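Side-chain contacts in enoyl-CoA hydratase carB homologue (Streptomyces cattleya, PDB 5O34), which probably catalyses a crotonase-type lyase step in the biosynthesis of the carbapenem antibiotic thienamycin: residues A[230-233]-A[234-238]; A[237-240]-A[241-245]; A[265-268]-A[269-273]. One frame throughout, in Å; residues are numbered along the deposited sequence.

Contact 1: residues A[230-233]-A[234-238]; sequences LDRA and LELAR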
ATOM      1  N   LEU A 230     -25.032  -6.292 -12.545  1.00 58.46           N
ATOM      2  CA  LEU A 230     -24.938  -5.522 -13.789  1.00 57.90           C
ATOM      3  C   LEU A 230     -25.628  -4.154 -13.667  1.00 62.16           C
ATOM      4  O   LEU A 230     -25.093  -3.173 -14.175  1.00 62.30           O
ATOM      5  CB  LEU A 230     -25.428  -6.335 -14.992  1.00 57.76           C
ATOM      6  CG  LEU A 230     -25.125  -5.807 -16.403  1.00 62.59           C
ATOM      7  CD1 LEU A 230     -23.625  -5.809 -16.699  1.00 63.48           C
ATOM      8  CD2 LEU A 230     -25.813  -6.659 -17.439  1.00 63.77           C
ATOM      9  N   ASP A 231     -26.743  -4.075 -12.917  1.00 59.21           N
ATOM     10  CA  ASP A 231     -27.475  -2.828 -12.643  1.00 59.80           C
ATOM     11  C   ASP A 231     -26.595  -1.790 -11.974  1.00 60.96           C
ATOM     12  O   ASP A 231     -26.585  -0.624 -12.382  1.00 60.27           O
ATOM     13  CB  ASP A 231     -28.695  -3.109 -11.751  1.00 62.87           C
ATOM     14  CG  ASP A 231     -29.773  -3.860 -12.477  1.00 85.64           C
ATOM     15  OD1 ASP A 231     -29.787  -3.810 -13.714  1.00 90.73           O
ATOM     16  OD2 ASP A 231     -30.650  -4.439 -11.804  1.00 93.76           O
ATOM     17  N   ARG A 232     -25.870  -2.220 -10.930  1.00 56.40           N
ATOM     18  CA  ARG A 232     -24.950  -1.369 -10.189  1.00 55.19           C
ATOM     19  C   ARG A 232     -23.767  -0.986 -11.098  1.00 55.20           C
ATOM     20  O   ARG A 232     -23.408   0.191 -11.156  1.00 53.65           O
ATOM     21  CB  ARG A 232     -24.522  -2.070  -8.881  1.00 55.57           C
ATOM     22  CG  ARG A 232     -23.685  -1.238  -7.909  1.00 58.98           C
ATOM     23  CD  ARG A 232     -24.138   0.195  -7.700  1.00 57.22           C
ATOM     24  NE  ARG A 232     -23.029   0.999  -7.186  1.00 59.11           N
ATOM     25  CZ  ARG A 232     -22.908   2.313  -7.339  1.00 72.98           C
ATOM     26  NH1 ARG A 232     -23.828   3.001  -8.008  1.00 63.54           N
ATOM     27  NH2 ARG A 232     -21.862   2.951  -6.831  1.00 60.44           N
ATOM     28  N   ALA A 233     -23.249  -1.952 -11.882  1.00 51.79           N
ATOM     29  CA  ALA A 233     -22.152  -1.721 -12.834  1.00 52.34           C
ATOM     30  C   ALA A 233     -22.496  -0.614 -13.835  1.00 57.03           C
ATOM     31  O   ALA A 233     -21.717   0.330 -13.995  1.00 56.43           O
ATOM     32  CB  ALA A 233     -21.802  -3.011 -13.562  1.00 53.13           C
ATOM     33  N   LEU A 234     -23.704  -0.680 -14.427  1.00 55.15           N
ATOM     34  CA  LEU A 234     -24.179   0.302 -15.405  1.00 55.65           C
ATOM     35  C   LEU A 234     -24.582   1.620 -14.768  1.00 59.63           C
ATOM     36  O   LEU A 234     -24.379   2.667 -15.383  1.00 59.62           O
ATOM     37  CB  LEU A 234     -25.290  -0.277 -16.288  1.00 56.20           C
ATOM     38  CG  LEU A 234     -24.974  -1.643 -16.926  1.00 61.93           C
ATOM     39  CD1 LEU A 234     -26.177  -2.230 -17.579  1.00 62.70           C
ATOM     40  CD2 LEU A 234     -23.770  -1.588 -17.862  1.00 64.38           C
ATOM     41  N   GLU A 235     -25.090   1.589 -13.519  1.00 56.97           N
ATOM     42  CA  GLU A 235     -25.426   2.815 -12.775  1.00 56.88           C
ATOM     43  C   GLU A 235     -24.128   3.582 -12.494  1.00 60.36           C
ATOM     44  O   GLU A 235     -24.074   4.790 -12.731  1.00 60.62           O
ATOM     45  CB  GLU A 235     -26.168   2.500 -11.461  1.00 58.14           C
ATOM     46  CG  GLU A 235     -26.517   3.740 -10.650  1.00 67.96           C
ATOM     47  CD  GLU A 235     -27.237   3.542  -9.328  1.00 96.01           C
ATOM     48  OE1 GLU A 235     -27.516   2.379  -8.947  1.00 92.36           O
ATOM     49  OE2 GLU A 235     -27.527   4.568  -8.671  1.00 92.86           O
ATOM     50  N   LEU A 236     -23.077   2.870 -12.036  1.00 56.17           N
ATOM     51  CA  LEU A 236     -21.771   3.481 -11.780  1.00 55.92           C
ATOM     52  C   LEU A 236     -21.123   3.961 -13.084  1.00 57.01           C
ATOM     53  O   LEU A 236     -20.574   5.067 -13.111  1.00 55.59           O
ATOM     54  CB  LEU A 236     -20.835   2.548 -10.982  1.00 56.28           C
ATOM     55  CG  LEU A 236     -19.395   3.047 -10.729  1.00 60.97           C
ATOM     56  CD1 LEU A 236     -19.364   4.330  -9.893  1.00 60.71           C
ATOM     57  CD2 LEU A 236     -18.576   1.977 -10.085  1.00 64.54           C
ATOM     58  N   ALA A 237     -21.227   3.158 -14.164  1.00 53.54           N
ATOM     59  CA  ALA A 237     -20.710   3.527 -15.493  1.00 53.80           C
ATOM     60  C   ALA A 237     -21.360   4.824 -15.988  1.00 59.31           C
ATOM     61  O   ALA A 237     -20.668   5.687 -16.528  1.00 59.05           O
ATOM     62  CB  ALA A 237     -20.954   2.405 -16.480  1.00 54.51           C
ATOM     63  N   ARG A 238     -22.677   4.981 -15.728  1.00 58.27           N
ATOM     64  CA  ARG A 238     -23.480   6.159 -16.056  1.00 58.81           C
ATOM     65  C   ARG A 238     -22.971   7.391 -15.292  1.00 61.93           C
ATOM     66  O   ARG A 238     -22.816   8.454 -15.899  1.00 61.91           O
ATOM     67  CB  ARG A 238     -24.963   5.891 -15.742  1.00 60.85           C
ATOM     68  CG  ARG A 238     -25.915   6.329 -16.844  1.00 72.73           C
ATOM     69  CD  ARG A 238     -27.267   5.647 -16.734  1.00 79.66           C
ATOM     70  NE  ARG A 238     -27.259   4.286 -17.278  1.00 82.87           N
ATOM     71  CZ  ARG A 238     -27.698   3.211 -16.627  1.00 87.38           C
ATOM     72  NH1 ARG A 238     -28.173   3.322 -15.389  1.00 66.59           N
ATOM     73  NH2 ARG A 238     -27.665   2.021 -17.206  1.00 72.38           N
TER
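The carbonyl oxygen of Arg232 takes the N-H of Leu236 at 2.8 Å (Arg232 O to Leu236 N), an almost straight bond of 167°. It is one of five successive i to i+4 bonds, the last from Arg238 N to Leu234 O, that make 230-238 regular alpha-helix, part of the helix 229-242 that covers the central sheet of this crotonase fold. On the same turn the arginine side chain runs forward along the helix. CG starts opposite the backbone N (chi1 -173°) and a bend at chi2 (43°) turns the chain, so that the guanidinium is laid over Leu236, whose CB sits 4.1 Å above the centre of one of its faces. Glu235 stands at the edge of this group, with CD 3.7 Å from Arg232 NH1 and the carboxylate plane turned nearly perpendicular to the guanidinium. The salt bridge between them is long, 3.9 Å from Arg232 NH1 to Glu235 OE1; the stronger partner of the arginine is Glu222, which meets NE. Leu236 also packs on Thr205 of the second subunit. Ala233 and Ala237, small and buried, lie against Val94 of strand 92-96, while Leu230 and Leu234 pair one turn apart. Leu234 CG bends back over the preceding turn to 3.2 Å from Leu230 O, and its CD1 lies 3.9 Å from Leu230 CG.

Contact 2: residues A[237-240]-A[241-245]; sequences ARTI and SGYTA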
ATOM      1  N   ALA A 237     -21.227   3.158 -14.164  1.00 53.54           N
ATOM      2  CA  ALA A 237     -20.710   3.527 -15.493  1.00 53.80           C
ATOM      3  C   ALA A 237     -21.360   4.824 -15.988  1.00 59.31           C
ATOM      4  O   ALA A 237     -20.668   5.687 -16.528  1.00 59.05           O
ATOM      5  CB  ALA A 237     -20.954   2.405 -16.480  1.00 54.51           C
ATOM      6  N   ARG A 238     -22.677   4.981 -15.728  1.00 58.27           N
ATOM      7  CA  ARG A 238     -23.480   6.159 -16.056  1.00 58.81           C
ATOM      8  C   ARG A 238     -22.971   7.391 -15.292  1.00 61.93           C
ATOM      9  O   ARG A 238     -22.816   8.454 -15.899  1.00 61.91           O
ATOM     10  CB  ARG A 238     -24.963   5.891 -15.742  1.00 60.85           C
ATOM     11  CG  ARG A 238     -25.915   6.329 -16.844  1.00 72.73           C
ATOM     12  CD  ARG A 238     -27.267   5.647 -16.734  1.00 79.66           C
ATOM     13  NE  ARG A 238     -27.259   4.286 -17.278  1.00 82.87           N
ATOM     14  CZ  ARG A 238     -27.698   3.211 -16.627  1.00 87.38           C
ATOM     15  NH1 ARG A 238     -28.173   3.322 -15.389  1.00 66.59           N
ATOM     16  NH2 ARG A 238     -27.665   2.021 -17.206  1.00 72.38           N
ATOM     17  N   THR A 239     -22.672   7.241 -13.976  1.00 57.69           N
ATOM     18  CA  THR A 239     -22.120   8.320 -13.136  1.00 56.77           C
ATOM     19  C   THR A 239     -20.749   8.787 -13.686  1.00 59.79           C
ATOM     20  O   THR A 239     -20.544   9.991 -13.878  1.00 58.50           O
ATOM     21  CB  THR A 239     -22.052   7.875 -11.661  1.00 60.81           C
ATOM     22  OG1 THR A 239     -23.366   7.537 -11.200  1.00 60.26           O
ATOM     23  CG2 THR A 239     -21.439   8.945 -10.748  1.00 56.14           C
ATOM     24  N   ILE A 240     -19.833   7.822 -13.962  1.00 56.17           N
ATOM     25  CA  ILE A 240     -18.498   8.102 -14.512  1.00 55.84           C
ATOM     26  C   ILE A 240     -18.633   8.796 -15.866  1.00 59.86           C
ATOM     27  O   ILE A 240     -17.998   9.829 -16.083  1.00 59.51           O
ATOM     28  CB  ILE A 240     -17.563   6.856 -14.566  1.00 58.33           C
ATOM     29  CG1 ILE A 240     -17.421   6.192 -13.167  1.00 58.58           C
ATOM     30  CG2 ILE A 240     -16.195   7.253 -15.128  1.00 57.82           C
ATOM     31  CD1 ILE A 240     -16.771   4.798 -13.140  1.00 63.35           C
ATOM     32  N   SER A 241     -19.526   8.267 -16.737  1.00 57.10           N
ATOM     33  CA  SER A 241     -19.808   8.827 -18.063  1.00 57.18           C
ATOM     34  C   SER A 241     -20.324  10.270 -18.018  1.00 60.46           C
ATOM     35  O   SER A 241     -20.039  11.040 -18.929  1.00 61.33           O
ATOM     36  CB  SER A 241     -20.782   7.941 -18.823  1.00 62.27           C
ATOM     37  OG  SER A 241     -20.669   8.196 -20.210  1.00 78.41           O
ATOM     38  N   GLY A 242     -21.024  10.630 -16.938  1.00 56.84           N
ATOM     39  CA  GLY A 242     -21.564  11.970 -16.716  1.00 56.02           C
ATOM     40  C   GLY A 242     -20.546  13.033 -16.339  1.00 61.47           C
ATOM     41  O   GLY A 242     -20.845  14.232 -16.426  1.00 61.35           O
ATOM     42  N   TYR A 243     -19.337  12.624 -15.892  1.00 58.49           N
ATOM     43  CA  TYR A 243     -18.290  13.603 -15.551  1.00 58.12           C
ATOM     44  C   TYR A 243     -17.669  14.146 -16.839  1.00 61.50           C
ATOM     45  O   TYR A 243     -17.622  13.421 -17.833  1.00 61.01           O
ATOM     46  CB  TYR A 243     -17.157  12.972 -14.705  1.00 58.58           C
ATOM     47  CG  TYR A 243     -17.547  12.311 -13.396  1.00 58.16           C
ATOM     48  CD1 TYR A 243     -18.427  12.931 -12.509  1.00 59.46           C
ATOM     49  CD2 TYR A 243     -16.951  11.119 -12.994  1.00 57.66           C
ATOM     50  CE1 TYR A 243     -18.754  12.344 -11.286  1.00 57.66           C
ATOM     51  CE2 TYR A 243     -17.269  10.525 -11.774  1.00 57.67           C
ATOM     52  CZ  TYR A 243     -18.164  11.145 -10.920  1.00 59.79           C
ATOM     53  OH  TYR A 243     -18.466  10.552  -9.719  1.00 56.20           O
ATOM     54  N   THR A 244     -17.151  15.395 -16.807  1.00 58.65           N
ATOM     55  CA  THR A 244     -16.444  16.022 -17.928  1.00 58.85           C
ATOM     56  C   THR A 244     -15.353  15.036 -18.356  1.00 64.05           C
ATOM     57  O   THR A 244     -14.495  14.691 -17.541  1.00 65.80           O
ATOM     58  CB  THR A 244     -15.840  17.379 -17.478  1.00 67.23           C
ATOM     59  OG1 THR A 244     -16.870  18.200 -16.929  1.00 66.08           O
ATOM     60  CG2 THR A 244     -15.131  18.127 -18.610  1.00 65.52           C
ATOM     61  N   ALA A 245     -15.445  14.509 -19.580  1.00 59.57           N
ATOM     62  CA  ALA A 245     -14.482  13.537 -20.097  1.00 59.38           C
ATOM     63  C   ALA A 245     -13.016  13.984 -19.942  1.00 63.83           C
ATOM     64  O   ALA A 245     -12.217  13.192 -19.444  1.00 63.40           O
ATOM     65  CB  ALA A 245     -14.792  13.192 -21.547  1.00 60.00           C
TER
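Tyr243 folds its ring back under the last turn of helix 229-242, beside Thr239, at the C-terminal end of a helix that packs on the sheet of the crotonase fold. With chi1 at -57°, CG lies beside its own backbone N and opposite the carbonyl carbon, which turns the ring back toward the preceding turn. One face receives Thr239 O, 3.6 Å above the plane and over the ring centre. The two side chains run side by side in the same direction, and the methyl CG2 of Thr239 reaches the far end of the ring, 3.5 Å from Tyr243 OH. This methyl is placed opposite the backbone N, while OG1, beside that N, bonds back to Glu235 O. The phenol oxygen itself is hydrogen-bonded to Leu204 O of the second subunit, so the side chain links its own helix to that subunit. Ile240 points to the sheet, onto Cys92 and Ile143, and also touches Leu204 of the second subunit; its CG2 makes only a distant approach of 4.5 Å to Tyr243 CD2. Ser241 sends OG to Asp53 O, and its CB rests 3.2 Å from Ala237 O, the acceptor of its own N-H. Beyond that bond the regular pattern gives way. Gly242 N divides weakly between Arg238 O and Thr239 O, and Tyr243 N makes an i to i+3 bond of 3.1 Å to Ile240 O, meeting that oxygen from above the carbonyl plane.

Contact 3: residues A[265-268]-A[269-273]; sequences RIRR and EAKES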
ATOM      1  N   ARG A 265       8.357  -3.705 -16.266  1.00 50.51           N
ATOM      2  CA  ARG A 265       9.572  -4.297 -15.707  1.00 51.08           C
ATOM      3  C   ARG A 265       9.437  -5.810 -15.488  1.00 56.24           C
ATOM      4  O   ARG A 265      10.445  -6.514 -15.527  1.00 57.67           O
ATOM      5  CB  ARG A 265       9.955  -3.604 -14.400  1.00 52.50           C
ATOM      6  CG  ARG A 265      10.896  -2.421 -14.613  1.00 63.31           C
ATOM      7  CD  ARG A 265      11.397  -1.857 -13.304  1.00 69.58           C
ATOM      8  NE  ARG A 265      10.299  -1.299 -12.517  1.00 72.25           N
ATOM      9  CZ  ARG A 265       9.934  -0.023 -12.538  1.00 77.01           C
ATOM     10  NH1 ARG A 265      10.593   0.850 -13.288  1.00 57.76           N
ATOM     11  NH2 ARG A 265       8.911   0.390 -11.802  1.00 64.26           N
ATOM     12  N   ILE A 266       8.198  -6.305 -15.271  1.00 52.46           N
ATOM     13  CA  ILE A 266       7.888  -7.724 -15.042  1.00 51.97           C
ATOM     14  C   ILE A 266       8.110  -8.573 -16.304  1.00 54.31           C
ATOM     15  O   ILE A 266       8.450  -9.744 -16.168  1.00 54.22           O
ATOM     16  CB  ILE A 266       6.448  -7.957 -14.432  1.00 54.91           C
ATOM     17  CG1 ILE A 266       6.134  -7.065 -13.195  1.00 54.80           C
ATOM     18  CG2 ILE A 266       6.161  -9.435 -14.108  1.00 55.76           C
ATOM     19  CD1 ILE A 266       7.208  -6.920 -12.107  1.00 62.90           C
ATOM     20  N   ARG A 267       7.897  -8.001 -17.510  1.00 50.19           N
ATOM     21  CA  ARG A 267       8.009  -8.692 -18.804  1.00 50.66           C
ATOM     22  C   ARG A 267       9.181  -9.701 -18.862  1.00 56.43           C
ATOM     23  O   ARG A 267       8.945 -10.910 -18.963  1.00 56.15           O
ATOM     24  CB  ARG A 267       8.060  -7.684 -19.968  1.00 49.34           C
ATOM     25  CG  ARG A 267       7.890  -8.308 -21.359  1.00 55.64           C
ATOM     26  CD  ARG A 267       8.154  -7.325 -22.505  1.00 53.50           C
ATOM     27  NE  ARG A 267       7.198  -6.211 -22.543  1.00 54.36           N
ATOM     28  CZ  ARG A 267       6.019  -6.243 -23.165  1.00 65.21           C
ATOM     29  NH1 ARG A 267       5.630  -7.334 -23.812  1.00 51.66           N
ATOM     30  NH2 ARG A 267       5.214  -5.187 -23.128  1.00 52.62           N
ATOM     31  N   ARG A 268      10.416  -9.210 -18.712  1.00 55.02           N
ATOM     32  CA  ARG A 268      11.632 -10.022 -18.727  1.00 55.98           C
ATOM     33  C   ARG A 268      11.696 -11.005 -17.534  1.00 62.15           C
ATOM     34  O   ARG A 268      12.059 -12.166 -17.724  1.00 62.22           O
ATOM     35  CB  ARG A 268      12.865  -9.098 -18.835  1.00 56.50           C
ATOM     36  CG  ARG A 268      14.148  -9.567 -18.145  1.00 66.58           C
ATOM     37  CD  ARG A 268      15.035 -10.451 -19.002  1.00 72.85           C
ATOM     38  NE  ARG A 268      16.244 -10.842 -18.267  1.00 77.47           N
ATOM     39  CZ  ARG A 268      17.270 -11.506 -18.792  1.00 90.25           C
ATOM     40  NH1 ARG A 268      17.262 -11.853 -20.074  1.00 78.98           N
ATOM     41  NH2 ARG A 268      18.319 -11.822 -18.038  1.00 76.48           N
ATOM     42  N   GLU A 269      11.321 -10.547 -16.328  1.00 60.57           N
ATOM     43  CA  GLU A 269      11.300 -11.362 -15.100  1.00 61.18           C
ATOM     44  C   GLU A 269      10.347 -12.569 -15.193  1.00 65.71           C
ATOM     45  O   GLU A 269      10.749 -13.689 -14.871  1.00 65.69           O
ATOM     46  CB  GLU A 269      10.928 -10.496 -13.886  1.00 62.78           C
ATOM     47  CG  GLU A 269      12.035  -9.571 -13.409  1.00 73.21           C
ATOM     48  CD  GLU A 269      11.645  -8.442 -12.466  1.00 89.53           C
ATOM     49  OE1 GLU A 269      10.493  -8.427 -11.971  1.00 72.61           O
ATOM     50  OE2 GLU A 269      12.505  -7.564 -12.224  1.00 85.96           O
ATOM     51  N   ALA A 270       9.096 -12.336 -15.639  1.00 63.16           N
ATOM     52  CA  ALA A 270       8.049 -13.359 -15.807  1.00 63.37           C
ATOM     53  C   ALA A 270       8.466 -14.442 -16.803  1.00 70.07           C
ATOM     54  O   ALA A 270       8.128 -15.612 -16.613  1.00 70.13           O
ATOM     55  CB  ALA A 270       6.744 -12.717 -16.253  1.00 63.62           C
ATOM     56  N   LYS A 271       9.220 -14.047 -17.852  1.00 67.74           N
ATOM     57  CA  LYS A 271       9.751 -14.945 -18.876  1.00 67.62           C
ATOM     58  C   LYS A 271      10.679 -15.996 -18.256  1.00 74.67           C
ATOM     59  O   LYS A 271      10.435 -17.193 -18.429  1.00 76.06           O
ATOM     60  CB  LYS A 271      10.463 -14.151 -19.978  1.00 68.29           C
ATOM     61  CG  LYS A 271       9.506 -13.629 -21.033  1.00 68.24           C
ATOM     62  CD  LYS A 271      10.127 -12.519 -21.862  1.00 69.12           C
ATOM     63  CE  LYS A 271       9.189 -12.062 -22.946  1.00 64.18           C
ATOM     64  NZ  LYS A 271       9.791 -10.982 -23.756  1.00 63.26           N
ATOM     65  N   GLU A 272      11.694 -15.552 -17.486  1.00 71.58           N
ATOM     66  CA  GLU A 272      12.647 -16.428 -16.793  1.00 71.59           C
ATOM     67  C   GLU A 272      11.943 -17.389 -15.816  1.00 76.98           C
ATOM     68  O   GLU A 272      12.267 -18.575 -15.787  1.00 77.23           O
ATOM     69  CB  GLU A 272      13.691 -15.595 -16.033  1.00 72.83           C
ATOM     70  CG  GLU A 272      14.654 -14.831 -16.921  1.00 87.08           C
ATOM     71  CD  GLU A 272      15.642 -13.986 -16.145  1.00114.80           C
ATOM     72  OE1 GLU A 272      16.740 -14.497 -15.818  1.00114.33           O
ATOM     73  OE2 GLU A 272      15.304 -12.820 -15.838  1.00110.65           O
ATOM     74  N   SER A 273      10.969 -16.872 -15.044  1.00 73.82           N
ATOM     75  CA  SER A 273      10.211 -17.607 -14.024  1.00 73.66           C
ATOM     76  C   SER A 273       9.287 -18.724 -14.554  1.00 78.64           C
ATOM     77  O   SER A 273       9.209 -19.784 -13.925  1.00 77.90           O
ATOM     78  CB  SER A 273       9.419 -16.639 -13.157  1.00 75.74           C
ATOM     79  OG  SER A 273      10.235 -16.005 -12.187  1.00 81.00           O
TER
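Arg268 and Glu272 pair one turn apart on helix 252-273, the last modelled helix of this crotonase-fold subunit, on a side that also meets the third subunit. From CB, which lies 3.3 Å from the next backbone nitrogen, Glu269 N, the arginine chain passes to CG, still close to that N-H, and bends there at chi2 (88°). CD then comes within 4.0 Å of Glu272 OE2, and NE makes the nearest approach, 3.3 Å to Glu272 OE2. At the tip, CZ has the carboxylate over one face of the guanidinium, and NH2 lies 3.8 Å from Glu272 OE1. The two planes are 48° apart and OE2 is well out of the guanidinium plane, so the salt bridge works through charge alone, with no N-H directed at the oxygen. Glu272 has a stronger partner in Arg254 of the third subunit; its carboxylate therefore has two positive groups nearby, which would probably keep it ionised.

On another side of the helix, Arg267 and Lys271 run alongside each other despite like charge, with Lys271 NZ 4.1 Å from Arg267 CG. Asp126 of helix 120-137 explains the pairing, since it forms salt bridges with both, and Arg267 is also bridged to Asp130 and Glu264. Ile266 and Ala270 form the buried side, against Phe185, and their CG2 and CB meet at 4.0 Å. The Ile266 chain also turns its CD1 to 3.6 Å from Glu269 OE1. Of the backbone bonds here, those to Arg267 O and Arg268 O are weak, whereas Ala270 N meets Ile266 O at 2.7 Å and 176°.

Contacts 1 and 2 are consecutive pieces of helix 229-242. They share Ala237 and Arg238, their centres are 11 Å apart, and together they follow the helix across strands 55-59, 92-96, 142-146 and 163-167 of the central sheet. Contact 3 comes later in the chain, on helix 252-273, on the opposite side of the chain's centre. Its centre is about 36 Å from that of contact 1 and from that of contact 2, and the nearest atoms of contact 3 and either contact 1 or contact 2 are about 26 Å apart. Contacts 1 and 2 meet the second subunit and contact 3 the third, so these parts of the two helices face different neighbours in the trimer.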